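Long-range contacts in nicastrin (Dictyostelium purpureum, PDB 4R12), which probably serves as the substrate-recruiting subunit of gamma-secretase, an endoprotease complex that cleaves membrane proteins such as Notch receptors and APP within the membrane: residues T25-S30 and P570-S575; N57-Y62 and L85-K90; S123-N128 and Q377-P382; S202-K207 and S511-N516. All coordinates share one frame; numbering follows the deposited sequence.

Contact 1 of 4, residues T25-S30 and P570-S575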
loop_
_atom_site.group_PDB
_atom_site.type_symbol
_atom_site.label_atom_id
_atom_site.label_comp_id
_atom_site.label_asym_id
_atom_site.label_seq_id
_atom_site.Cartn_x
_atom_site.Cartn_y
_atom_site.Cartn_z
ATOM N N THR A 25 3.381 5.278 14.713
ATOM C CA THR A 25 2.148 5.032 15.466
ATOM C C THR A 25 2.162 3.623 16.034
ATOM O O THR A 25 3.038 2.835 15.683
ATOM C CB THR A 25 0.910 5.220 14.583
ATOM O OG1 THR A 25 0.948 4.266 13.523
ATOM C CG2 THR A 25 0.872 6.647 13.989
ATOM N N LYS A 26 1.203 3.312 16.903
ATOM C CA LYS A 26 1.164 2.002 17.565
ATOM C C LYS A 26 0.174 1.047 16.901
ATOM O O LYS A 26 -0.991 1.396 16.651
ATOM C CB LYS A 26 0.806 2.151 19.057
ATOM C CG LYS A 26 1.388 1.034 19.958
ATOM C CD LYS A 26 2.784 1.436 20.454
ATOM C CE LYS A 26 3.566 0.280 21.069
ATOM N NZ LYS A 26 4.889 0.779 21.573
ATOM N N ILE A 27 0.645 -0.166 16.615
ATOM C CA ILE A 27 -0.202 -1.203 16.054
ATOM C C ILE A 27 -0.214 -2.401 17.000
ATOM O O ILE A 27 0.839 -2.872 17.419
ATOM C CB ILE A 27 0.288 -1.656 14.662
ATOM C CG1 ILE A 27 0.416 -0.466 13.705
ATOM C CG2 ILE A 27 -0.629 -2.734 14.095
ATOM C CD1 ILE A 27 -0.885 0.063 13.218
ATOM N N MET A 28 -1.400 -2.884 17.344
ATOM C CA MET A 28 -1.496 -4.059 18.204
ATOM C C MET A 28 -1.726 -5.324 17.376
ATOM O O MET A 28 -2.298 -5.276 16.282
ATOM C CB MET A 28 -2.607 -3.884 19.243
ATOM C CG MET A 28 -2.117 -3.323 20.576
ATOM S SD MET A 28 -1.289 -1.725 20.457
ATOM C CE MET A 28 -2.639 -0.764 19.769
ATOM N N THR A 29 -1.238 -6.447 17.894
ATOM C CA THR A 29 -1.482 -7.753 17.295
ATOM C C THR A 29 -2.108 -8.677 18.331
ATOM O O THR A 29 -2.378 -8.250 19.452
ATOM C CB THR A 29 -0.197 -8.389 16.775
ATOM O OG1 THR A 29 0.692 -8.607 17.880
ATOM C CG2 THR A 29 0.460 -7.467 15.744
ATOM N N SER A 30 -2.332 -9.935 17.966
ATOM C CA SER A 30 -2.820 -10.936 18.924
ATOM C C SER A 30 -1.941 -11.039 20.160
ATOM O O SER A 30 -2.440 -11.056 21.284
ATOM C CB SER A 30 -2.906 -12.318 18.276
ATOM O OG SER A 30 -4.019 -12.408 17.411
ATOM N N PRO A 570 -5.092 -12.965 10.071
ATOM C CA PRO A 570 -4.209 -11.888 10.532
ATOM C C PRO A 570 -4.930 -10.936 11.489
ATOM O O PRO A 570 -6.030 -10.479 11.190
ATOM C CB PRO A 570 -3.794 -11.168 9.229
ATOM C CG PRO A 570 -4.758 -11.612 8.193
ATOM C CD PRO A 570 -5.238 -12.985 8.604
ATOM N N ILE A 571 -4.315 -10.657 12.631
ATOM C CA ILE A 571 -4.906 -9.740 13.598
ATOM C C ILE A 571 -4.037 -8.510 13.789
ATOM O O ILE A 571 -3.037 -8.561 14.504
ATOM C CB ILE A 571 -5.102 -10.402 14.971
ATOM C CG1 ILE A 571 -5.972 -11.653 14.846
ATOM C CG2 ILE A 571 -5.718 -9.385 15.956
ATOM C CD1 ILE A 571 -7.356 -11.381 14.299
ATOM N N PHE A 572 -4.419 -7.415 13.146
ATOM C CA PHE A 572 -3.717 -6.142 13.280
ATOM C C PHE A 572 -4.736 -5.065 13.578
ATOM O O PHE A 572 -5.739 -4.946 12.879
ATOM C CB PHE A 572 -2.934 -5.779 12.011
ATOM C CG PHE A 572 -1.866 -6.764 11.669
ATOM C CD1 PHE A 572 -0.599 -6.639 12.205
ATOM C CD2 PHE A 572 -2.127 -7.820 10.825
ATOM C CE1 PHE A 572 0.402 -7.550 11.883
ATOM C CE2 PHE A 572 -1.137 -8.732 10.516
ATOM C CZ PHE A 572 0.125 -8.596 11.048
ATOM N N THR A 573 -4.481 -4.289 14.625
ATOM C CA THR A 573 -5.395 -3.232 15.023
ATOM C C THR A 573 -4.605 -1.987 15.371
ATOM O O THR A 573 -3.783 -1.990 16.293
ATOM C CB THR A 573 -6.264 -3.625 16.250
ATOM O OG1 THR A 573 -5.415 -3.872 17.380
ATOM C CG2 THR A 573 -7.108 -4.857 15.952
ATOM N N GLU A 574 -4.875 -0.912 14.646
ATOM C CA GLU A 574 -4.140 0.321 14.846
ATOM C C GLU A 574 -4.741 1.132 15.980
ATOM O O GLU A 574 -5.964 1.292 16.055
ATOM C CB GLU A 574 -4.131 1.147 13.565
ATOM C CG GLU A 574 -3.472 2.509 13.708
ATOM C CD GLU A 574 -3.486 3.262 12.395
ATOM O OE1 GLU A 574 -4.317 4.184 12.232
ATOM O OE2 GLU A 574 -2.676 2.911 11.523
ATOM N N SER A 575 -3.880 1.633 16.856
ATOM C CA SER A 575 -4.315 2.515 17.941
ATOM C C SER A 575 -5.103 3.710 17.438
ATOM O O SER A 575 -4.741 4.313 16.416
ATOM C CB SER A 575 -3.110 3.025 18.724
ATOM O OG SER A 575 -3.518 3.939 19.728
HETATM O O HOH W 1 -0.282 4.358 11.357
#
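In I27, chi1 of -55° sets CG1 anti to the carbonyl carbon, and the bend at chi2 (-74°) brings CD1 onto E574, 3.4 Å from its CB. E574 holds CG anti to its backbone N (chi1 176°), which keeps CG beside the same methyl. The two side chains meet at an angle. Their residues form a non-hydrogen-bonded pair of an antiparallel ladder. M28 and T573 are a hydrogen-bonded pair. M28 N gives to T573 O at 2.8 Å, and T573 N gives to M28 O at 2.9 Å. S575 N donates to K26 O at 2.9 Å. On the face of M28 and T573, CB of M28 packs 3.4 Å from OG1 of T573, whose polar partner is S183. On the other face, CG2 of T29 lies 3.8 Å from CD1 of F572, the two side chains running side by side. OE2 of E574 hydrogen-bonds to Y485 OH and accepts from a water that also meets OG1 of T25, itself hydrogen-bonded to R228. Strand 572-575 runs between strands 21-29 and 192-203, bonding to V195 and E193 of the latter. I27 pairs in turn with F34 of strand 33-34. Helix 183-189 packs on M28 and T573 through C186.

Contact 2 of 4, residues N57-Y62 and L85-K90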
loop_
_atom_site.group_PDB
_atom_site.type_symbol
_atom_site.label_atom_id
_atom_site.label_comp_id
_atom_site.label_asym_id
_atom_site.label_seq_id
_atom_site.Cartn_x
_atom_site.Cartn_y
_atom_site.Cartn_z
ATOM N N ASN A 57 29.034 7.997 19.392
ATOM C CA ASN A 57 29.774 7.545 20.572
ATOM C C ASN A 57 29.683 8.505 21.755
ATOM O O ASN A 57 29.645 8.074 22.907
ATOM C CB ASN A 57 31.242 7.322 20.221
ATOM C CG ASN A 57 31.445 6.143 19.298
ATOM O OD1 ASN A 57 30.726 5.141 19.375
ATOM N ND2 ASN A 57 32.433 6.249 18.416
ATOM N N ASN A 58 29.645 9.804 21.478
ATOM C CA ASN A 58 29.560 10.797 22.544
ATOM C C ASN A 58 28.170 10.882 23.178
ATOM O O ASN A 58 27.938 11.685 24.088
ATOM C CB ASN A 58 29.977 12.173 22.025
ATOM C CG ASN A 58 31.461 12.248 21.718
ATOM O OD1 ASN A 58 32.247 11.425 22.194
ATOM N ND2 ASN A 58 31.854 13.239 20.922
ATOM N N TYR A 59 27.247 10.055 22.699
ATOM C CA TYR A 59 25.928 9.990 23.310
ATOM C C TYR A 59 25.981 9.228 24.634
ATOM O O TYR A 59 25.309 9.594 25.592
ATOM C CB TYR A 59 24.922 9.331 22.369
ATOM C CG TYR A 59 23.581 9.085 23.012
ATOM C CD1 TYR A 59 22.690 10.128 23.214
ATOM C CD2 TYR A 59 23.208 7.810 23.424
ATOM C CE1 TYR A 59 21.456 9.912 23.813
ATOM C CE2 TYR A 59 21.977 7.581 24.022
ATOM C CZ TYR A 59 21.106 8.635 24.213
ATOM O OH TYR A 59 19.882 8.418 24.805
ATOM N N PHE A 60 26.789 8.174 24.678
ATOM C CA PHE A 60 26.839 7.293 25.838
ATOM C C PHE A 60 27.397 7.988 27.073
ATOM O O PHE A 60 27.159 7.546 28.200
ATOM C CB PHE A 60 27.671 6.050 25.527
ATOM C CG PHE A 60 27.127 5.222 24.402
ATOM C CD1 PHE A 60 27.488 5.488 23.090
ATOM C CD2 PHE A 60 26.253 4.178 24.651
ATOM C CE1 PHE A 60 26.991 4.728 22.046
ATOM C CE2 PHE A 60 25.753 3.410 23.613
ATOM C CZ PHE A 60 26.121 3.688 22.305
ATOM N N SER A 61 28.131 9.077 26.858
ATOM C CA SER A 61 28.798 9.784 27.945
ATOM C C SER A 61 28.264 11.202 28.117
ATOM O O SER A 61 28.938 12.065 28.674
ATOM C CB SER A 61 30.308 9.823 27.697
ATOM O OG SER A 61 30.775 8.578 27.206
ATOM N N TYR A 62 27.047 11.435 27.637
ATOM C CA TYR A 62 26.447 12.765 27.658
ATOM C C TYR A 62 25.370 12.873 28.731
ATOM O O TYR A 62 24.311 12.262 28.612
ATOM C CB TYR A 62 25.859 13.092 26.281
ATOM C CG TYR A 62 25.101 14.401 26.196
ATOM C CD1 TYR A 62 25.761 15.595 25.943
ATOM C CD2 TYR A 62 23.721 14.439 26.344
ATOM C CE1 TYR A 62 25.069 16.793 25.857
ATOM C CE2 TYR A 62 23.020 15.633 26.261
ATOM C CZ TYR A 62 23.698 16.804 26.015
ATOM O OH TYR A 62 23.002 17.989 25.931
ATOM N N LEU A 85 21.453 2.780 21.789
ATOM C CA LEU A 85 21.427 4.025 22.526
ATOM C C LEU A 85 20.941 3.776 23.946
ATOM O O LEU A 85 19.808 4.094 24.277
ATOM C CB LEU A 85 20.540 5.044 21.822
ATOM C CG LEU A 85 20.976 5.320 20.383
ATOM C CD1 LEU A 85 20.058 6.334 19.710
ATOM C CD2 LEU A 85 22.427 5.784 20.356
ATOM N N HIS A 86 21.803 3.181 24.766
ATOM C CA HIS A 86 21.553 3.058 26.203
ATOM C C HIS A 86 22.226 4.228 26.924
ATOM O O HIS A 86 23.414 4.482 26.726
ATOM C CB HIS A 86 22.078 1.725 26.762
ATOM C CG HIS A 86 21.894 0.553 25.841
ATOM N ND1 HIS A 86 20.655 0.044 25.510
ATOM C CD2 HIS A 86 22.802 -0.230 25.207
ATOM C CE1 HIS A 86 20.807 -0.996 24.706
ATOM N NE2 HIS A 86 22.099 -1.180 24.500
ATOM N N ASN A 87 21.500 4.972 27.736
ATOM C CA ASN A 87 22.039 6.138 28.419
ATOM C C ASN A 87 21.531 6.265 29.854
ATOM O O ASN A 87 20.484 5.773 30.193
ATOM C CB ASN A 87 21.687 7.397 27.652
ATOM C CG ASN A 87 22.376 8.619 28.182
ATOM O OD1 ASN A 87 22.407 8.851 29.383
ATOM N ND2 ASN A 87 22.923 9.421 27.292
ATOM N N LYS A 88 22.288 6.916 30.713
ATOM C CA LYS A 88 21.864 7.098 32.100
ATOM C C LYS A 88 20.803 8.171 32.123
ATOM O O LYS A 88 19.912 8.183 32.938
ATOM C CB LYS A 88 23.057 7.503 32.946
ATOM C CG LYS A 88 24.342 6.827 32.507
ATOM C CD LYS A 88 25.419 7.846 32.209
ATOM C CE LYS A 88 25.180 8.511 30.867
ATOM N NZ LYS A 88 25.473 7.567 29.765
ATOM N N SER A 89 20.913 9.076 31.178
ATOM C CA SER A 89 19.844 9.964 30.854
ATOM C C SER A 89 18.873 9.049 30.175
ATOM O O SER A 89 19.239 7.956 29.786
ATOM C CB SER A 89 20.356 11.013 29.888
ATOM O OG SER A 89 21.238 11.904 30.529
ATOM N N LYS A 90 17.636 9.462 30.068
ATOM C CA LYS A 90 16.655 8.626 29.430
ATOM C C LYS A 90 16.268 9.321 28.160
ATOM O O LYS A 90 16.122 10.525 28.140
ATOM C CB LYS A 90 15.469 8.384 30.341
ATOM C CG LYS A 90 14.748 7.078 30.093
ATOM C CD LYS A 90 13.245 7.266 30.235
ATOM C CE LYS A 90 12.594 6.134 31.013
ATOM N NZ LYS A 90 12.311 4.886 30.240
#
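A type I beta turn from Y59 to Y62, in the small lobe, packs its first residue against L85 and N87 of the loop that leads to strand 90-96. The turn is closed by Y62 N bonding to Y59 O at 3.3 Å. The ring of Y59 carries much of the contact. CG stands anti to the backbone N (chi1 173°), which carries the ring across to the other segment. There CE2 meets CB of L85 at 3.7 Å, and CD2 meets CD2 of L85 at 3.8 Å. The two side chains cross at about a right angle. ND2 of N87 sits over one face of the ring, offset toward its rim, with the amide plane turned 71° from the ring plane. CB of N87 lies 3.5 Å from the phenol OH. The same ND2 gives a weak but nearly straight hydrogen bond to Y62 O, at 3.4 Å. F60 approaches H86 obliquely, with CD2 3.5 Å from H86 O. S89 turns its hydroxyl to Q65. Behind the turn, Y59 also touches V70 of strand 67-72, and L85 touches I50 of strand 43-50. With an alanine at Y59, L85 and the N87 amide would probably lose the ring they lie against, and a gap would be likely to open beside V70. The Y59 hydroxyl is buried by this contact and has no polar partner in the model. With that group unpaired and the N87 bond weak, apolar packing of the ring probably contributes more here than polar bonding.

Contact 3 of 4, residues S123-N128 and Q377-P382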
loop_
_atom_site.group_PDB
_atom_site.type_symbol
_atom_site.label_atom_id
_atom_site.label_comp_id
_atom_site.label_asym_id
_atom_site.label_seq_id
_atom_site.Cartn_x
_atom_site.Cartn_y
_atom_site.Cartn_z
ATOM N N SER A 123 8.102 -21.931 5.044
ATOM C CA SER A 123 9.195 -21.657 4.112
ATOM C C SER A 123 10.475 -21.251 4.832
ATOM O O SER A 123 10.430 -20.588 5.865
ATOM C CB SER A 123 8.803 -20.551 3.112
ATOM O OG SER A 123 9.876 -20.288 2.217
ATOM N N ASN A 124 11.610 -21.652 4.275
ATOM C CA ASN A 124 12.912 -21.217 4.761
ATOM C C ASN A 124 13.527 -20.127 3.891
ATOM O O ASN A 124 14.662 -19.694 4.127
ATOM C CB ASN A 124 13.869 -22.408 4.843
ATOM C CG ASN A 124 13.548 -23.319 6.004
ATOM O OD1 ASN A 124 13.281 -22.847 7.104
ATOM N ND2 ASN A 124 13.559 -24.628 5.765
ATOM N N LEU A 125 12.790 -19.692 2.874
ATOM C CA LEU A 125 13.292 -18.652 1.994
ATOM C C LEU A 125 13.234 -17.298 2.686
ATOM O O LEU A 125 12.415 -17.087 3.580
ATOM C CB LEU A 125 12.491 -18.591 0.690
ATOM C CG LEU A 125 12.458 -19.829 -0.202
ATOM C CD1 LEU A 125 11.708 -19.497 -1.487
ATOM C CD2 LEU A 125 13.862 -20.334 -0.497
ATOM N N GLU A 126 14.127 -16.405 2.276
ATOM C CA GLU A 126 14.099 -15.017 2.692
ATOM C C GLU A 126 14.089 -14.151 1.450
ATOM O O GLU A 126 15.137 -13.953 0.828
ATOM C CB GLU A 126 15.307 -14.670 3.560
ATOM C CG GLU A 126 15.405 -15.500 4.831
ATOM C CD GLU A 126 16.460 -14.975 5.782
ATOM O OE1 GLU A 126 17.392 -14.277 5.316
ATOM O OE2 GLU A 126 16.362 -15.269 6.993
ATOM N N TRP A 127 12.906 -13.657 1.089
ATOM C CA TRP A 127 12.722 -12.868 -0.125
ATOM C C TRP A 127 13.296 -11.452 0.014
ATOM O O TRP A 127 13.687 -10.826 -0.971
ATOM C CB TRP A 127 11.229 -12.801 -0.481
ATOM C CG TRP A 127 10.690 -14.103 -0.973
ATOM C CD1 TRP A 127 10.018 -15.053 -0.249
ATOM C CD2 TRP A 127 10.787 -14.610 -2.308
ATOM N NE1 TRP A 127 9.697 -16.129 -1.064
ATOM C CE2 TRP A 127 10.159 -15.872 -2.334
ATOM C CE3 TRP A 127 11.349 -14.112 -3.491
ATOM C CZ2 TRP A 127 10.074 -16.644 -3.496
ATOM C CZ3 TRP A 127 11.263 -14.874 -4.644
ATOM C CH2 TRP A 127 10.631 -16.127 -4.639
ATOM N N ASN A 128 13.359 -10.980 1.256
ATOM C CA ASN A 128 13.830 -9.637 1.596
ATOM C C ASN A 128 14.969 -9.765 2.628
ATOM O O ASN A 128 14.825 -9.323 3.771
ATOM C CB ASN A 128 12.641 -8.821 2.145
ATOM C CG ASN A 128 12.965 -7.340 2.387
ATOM O OD1 ASN A 128 13.792 -6.746 1.705
ATOM N ND2 ASN A 128 12.295 -6.743 3.382
ATOM N N GLN A 377 13.244 -20.103 -8.602
ATOM C CA GLN A 377 12.701 -20.448 -7.304
ATOM C C GLN A 377 11.512 -21.383 -7.470
ATOM O O GLN A 377 10.781 -21.306 -8.458
ATOM C CB GLN A 377 12.314 -19.168 -6.539
ATOM C CG GLN A 377 13.521 -18.266 -6.234
ATOM C CD GLN A 377 14.669 -19.032 -5.545
ATOM O OE1 GLN A 377 15.740 -19.217 -6.125
ATOM N NE2 GLN A 377 14.443 -19.462 -4.311
ATOM N N THR A 378 11.336 -22.281 -6.504
ATOM C CA THR A 378 10.267 -23.271 -6.578
ATOM C C THR A 378 9.089 -22.942 -5.671
ATOM O O THR A 378 8.157 -23.742 -5.542
ATOM C CB THR A 378 10.786 -24.667 -6.236
ATOM O OG1 THR A 378 11.510 -24.621 -4.999
ATOM C CG2 THR A 378 11.706 -25.155 -7.338
ATOM N N GLU A 379 9.160 -21.778 -5.026
ATOM C CA GLU A 379 8.046 -21.211 -4.277
ATOM C C GLU A 379 7.706 -19.848 -4.873
ATOM O O GLU A 379 8.609 -19.091 -5.226
ATOM C CB GLU A 379 8.384 -21.059 -2.789
ATOM C CG GLU A 379 8.702 -22.352 -2.053
ATOM C CD GLU A 379 8.931 -22.120 -0.563
ATOM O OE1 GLU A 379 8.761 -20.967 -0.102
ATOM O OE2 GLU A 379 9.284 -23.084 0.148
ATOM N N LEU A 380 6.419 -19.546 -5.015
ATOM C CA LEU A 380 6.012 -18.188 -5.367
ATOM C C LEU A 380 6.468 -17.203 -4.291
ATOM O O LEU A 380 6.558 -17.567 -3.123
ATOM C CB LEU A 380 4.495 -18.087 -5.522
ATOM C CG LEU A 380 3.783 -18.666 -6.740
ATOM C CD1 LEU A 380 2.363 -18.176 -6.686
ATOM C CD2 LEU A 380 4.440 -18.231 -8.055
ATOM N N PRO A 381 6.776 -15.958 -4.687
ATOM C CA PRO A 381 7.067 -14.907 -3.706
ATOM C C PRO A 381 5.773 -14.455 -3.048
ATOM O O PRO A 381 4.712 -14.797 -3.562
ATOM C CB PRO A 381 7.670 -13.787 -4.559
ATOM C CG PRO A 381 7.011 -13.949 -5.899
ATOM C CD PRO A 381 6.832 -15.460 -6.072
ATOM N N PRO A 382 5.856 -13.722 -1.924
ATOM C CA PRO A 382 4.634 -13.195 -1.310
ATOM C C PRO A 382 3.796 -12.443 -2.333
ATOM O O PRO A 382 4.291 -11.500 -2.950
ATOM C CB PRO A 382 5.155 -12.237 -0.232
ATOM C CG PRO A 382 6.535 -12.677 0.050
ATOM C CD PRO A 382 7.072 -13.276 -1.223
HETATM O O HOH W 2 11.682 -23.138 2.164
HETATM O O HOH W 3 8.064 -18.498 -0.807
#
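W127 faces P381 and P382 across the contact. From CB, CG lies anti to the carbonyl carbon (chi1 -71°), which lays the indole face over the two prolines. CD1 lies 3.6 Å from CD of P382. This proline carbon makes a CH-pi contact over the five-membered ring. NE1 donates in the ring plane to a water at 2.9 Å, which donates hydrogen bonds to OE1 of E379 and to L380 O. Over the same face, CB of P381 stands 3.6 Å from the centroid of the six-membered ring, only 4° off its normal. E379 O lies at the ring edge, 3.3 Å from CZ2. At the far end, CH2 reaches CG of Q377 at 3.9 Å. Y112 and Y405 meet the indole edge-to-face. The contact thus ties a loop of the small lobe to one of the large lobe. Nearer the start of that first loop, S123 forms an ST turn, its OG accepting from L125 N at 3.0 Å. The same OG donates to OE1 of E379 at 2.7 Å, on the syn side of the carboxylate. A second water links N124 N to OE2 of E379. CD1 of L125 packs against E379 OE1, while the L125 side chain slides past that of Q377.

Contact 4 of 4, residues S202-K207 and S511-N516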
loop_
_atom_site.group_PDB
_atom_site.type_symbol
_atom_site.label_atom_id
_atom_site.label_comp_id
_atom_site.label_asym_id
_atom_site.label_seq_id
_atom_site.Cartn_x
_atom_site.Cartn_y
_atom_site.Cartn_z
ATOM N N SER A 202 -13.005 -3.643 -11.359
ATOM C CA SER A 202 -13.604 -2.962 -12.494
ATOM C C SER A 202 -13.585 -3.829 -13.730
ATOM O O SER A 202 -12.669 -4.625 -13.925
ATOM C CB SER A 202 -12.867 -1.653 -12.783
ATOM O OG SER A 202 -13.441 -0.978 -13.892
ATOM N N SER A 203 -14.600 -3.632 -14.568
ATOM C CA SER A 203 -14.671 -4.228 -15.890
ATOM C C SER A 203 -15.194 -3.175 -16.873
ATOM O O SER A 203 -16.009 -2.340 -16.494
ATOM C CB SER A 203 -15.579 -5.458 -15.877
ATOM O OG SER A 203 -15.884 -5.869 -17.197
ATOM N N PHE A 204 -14.705 -3.193 -18.109
ATOM C CA PHE A 204 -15.251 -2.325 -19.156
ATOM C C PHE A 204 -16.669 -2.738 -19.561
ATOM O O PHE A 204 -17.414 -1.913 -20.098
ATOM C CB PHE A 204 -14.355 -2.328 -20.401
ATOM C CG PHE A 204 -13.110 -1.488 -20.270
ATOM C CD1 PHE A 204 -13.180 -0.096 -20.299
ATOM C CD2 PHE A 204 -11.862 -2.090 -20.148
ATOM C CE1 PHE A 204 -12.030 0.679 -20.194
ATOM C CE2 PHE A 204 -10.701 -1.319 -20.042
ATOM C CZ PHE A 204 -10.784 0.065 -20.073
ATOM N N SER A 205 -17.041 -4.002 -19.338
ATOM C CA SER A 205 -18.396 -4.452 -19.679
ATOM C C SER A 205 -19.387 -3.851 -18.699
ATOM O O SER A 205 -19.128 -3.837 -17.500
ATOM C CB SER A 205 -18.513 -5.984 -19.657
ATOM O OG SER A 205 -17.551 -6.590 -20.502
ATOM N N SER A 206 -20.517 -3.361 -19.203
ATOM C CA SER A 206 -21.530 -2.754 -18.341
ATOM C C SER A 206 -22.123 -3.828 -17.432
ATOM O O SER A 206 -22.501 -3.579 -16.288
ATOM C CB SER A 206 -22.623 -2.076 -19.177
ATOM O OG SER A 206 -23.395 -3.021 -19.897
ATOM N N LYS A 207 -22.184 -5.045 -17.951
ATOM C CA LYS A 207 -22.514 -6.185 -17.121
ATOM C C LYS A 207 -21.706 -7.377 -17.621
ATOM O O LYS A 207 -21.619 -7.621 -18.826
ATOM C CB LYS A 207 -24.023 -6.463 -17.147
ATOM C CG LYS A 207 -24.466 -7.665 -16.313
ATOM C CD LYS A 207 -25.960 -7.918 -16.482
ATOM C CE LYS A 207 -26.360 -9.327 -16.054
ATOM N NZ LYS A 207 -26.297 -9.505 -14.580
ATOM N N SER A 511 -14.003 6.395 -13.481
ATOM C CA SER A 511 -14.107 7.308 -14.608
ATOM C C SER A 511 -13.491 6.742 -15.894
ATOM O O SER A 511 -14.093 6.840 -16.965
ATOM C CB SER A 511 -13.444 8.648 -14.258
ATOM O OG SER A 511 -13.481 9.514 -15.373
ATOM N N ILE A 512 -12.300 6.146 -15.794
ATOM C CA ILE A 512 -11.604 5.688 -16.998
ATOM C C ILE A 512 -12.379 4.570 -17.690
ATOM O O ILE A 512 -12.354 4.430 -18.912
ATOM C CB ILE A 512 -10.194 5.176 -16.666
ATOM C CG1 ILE A 512 -9.275 6.337 -16.319
ATOM C CG2 ILE A 512 -9.593 4.418 -17.847
ATOM C CD1 ILE A 512 -7.964 5.786 -15.710
ATOM N N THR A 513 -13.087 3.784 -16.896
ATOM C CA THR A 513 -13.785 2.620 -17.419
ATOM C C THR A 513 -15.273 2.881 -17.679
ATOM O O THR A 513 -16.024 1.952 -17.952
ATOM C CB THR A 513 -13.642 1.431 -16.449
ATOM O OG1 THR A 513 -14.131 1.815 -15.163
ATOM C CG2 THR A 513 -12.165 1.012 -16.305
ATOM N N GLN A 514 -15.695 4.141 -17.608
ATOM C CA GLN A 514 -17.111 4.470 -17.787
ATOM C C GLN A 514 -17.646 4.008 -19.151
ATOM O O GLN A 514 -16.905 3.977 -20.139
ATOM C CB GLN A 514 -17.335 5.981 -17.632
ATOM C CG GLN A 514 -16.764 6.812 -18.767
ATOM C CD GLN A 514 -16.899 8.305 -18.519
ATOM O OE1 GLN A 514 -17.831 8.947 -19.008
ATOM N NE2 GLN A 514 -15.960 8.864 -17.762
ATOM N N TYR A 515 -18.927 3.645 -19.199
ATOM C CA TYR A 515 -19.580 3.367 -20.479
ATOM C C TYR A 515 -20.675 4.387 -20.807
ATOM O O TYR A 515 -21.168 4.425 -21.931
ATOM C CB TYR A 515 -20.156 1.939 -20.501
ATOM C CG TYR A 515 -21.059 1.574 -19.343
ATOM C CD1 TYR A 515 -22.425 1.825 -19.395
ATOM C CD2 TYR A 515 -20.553 0.949 -18.209
ATOM C CE1 TYR A 515 -23.253 1.483 -18.348
ATOM C CE2 TYR A 515 -21.372 0.602 -17.156
ATOM C CZ TYR A 515 -22.726 0.876 -17.234
ATOM O OH TYR A 515 -23.550 0.541 -16.197
ATOM N N ASN A 516 -21.053 5.221 -19.844
ATOM C CA ASN A 516 -22.060 6.251 -20.112
ATOM C C ASN A 516 -21.885 7.446 -19.172
ATOM O O ASN A 516 -21.360 7.314 -18.060
ATOM C CB ASN A 516 -23.477 5.670 -19.983
ATOM C CG ASN A 516 -24.560 6.581 -20.591
ATOM O OD1 ASN A 516 -24.313 7.309 -21.554
ATOM N ND2 ASN A 516 -25.763 6.532 -20.025
HETATM O O HOH W 4 -17.473 -0.162 -17.016
HETATM O O HOH W 5 -16.677 0.718 -20.511
HETATM O O HOH W 6 -22.070 -1.315 -14.629
#
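OG1 of T513, which lies 3.1 Å from OG of S202, is gripped by hydrogen bonds to L509 O, to S541 OG and to T543 OG1. T543 bonds to S202 OG as well, so both hydroxyls share it. The backbone carbonyl of T513 is held by a water, which donates to T513 O and to S203 O, at 2.7 Å each. F204 adds an apolar contact. Its CE1 lies 3.8 Å from CA of T513, and CG2 of T513 sits over one ring face, offset toward the rim, in a CH-pi contact. I512 O comes up at the ring edge. R256 adds a cation-pi contact. Were the F204 ring cut back to an alanine, T513 CG2 would probably lose the ring face it packs on, and R256 would be left without its aromatic partner. Y515 has CG between its backbone N and carbonyl carbon (chi1 53°), which turns the ring so that CB of S206 stands over its centre, 3.5 Å from the centroid and 10° off the normal. A water that donates to S206 O also bonds to Y515 OH. S203 OG accepts from S205 N at 3.1 Å in an ST turn. The F204 ring packs on I248 and A252 of helix 234-252. Strand 192-203 pairs with strands 262-268 and 542-548. T513 follows helix 500-512, and Y515 and N516 form a classic beta bulge opposite S540 of strand 536-540.

From the N terminus, strand 21-29 opens contact 1, which closes only at 570-575, near the end of the chain. The other three contacts fall within that span. Contact 2 opens and closes early, between 57-62 and 85-90, and stays in the small lobe. Contact 3 opens next, at 123-128. Contact 4 opens at 202-207 before contact 3 closes at 377-382, so the two cross. Contact 4 closes at 511-516. Contact 3 joins the small lobe to the large lobe. Contacts 1 and 4 are linked through strands 572-575 and 192-203, which are neighbours in a sheet. Contacts 2 and 4 lie farthest apart, with centres about 61 Å from each other.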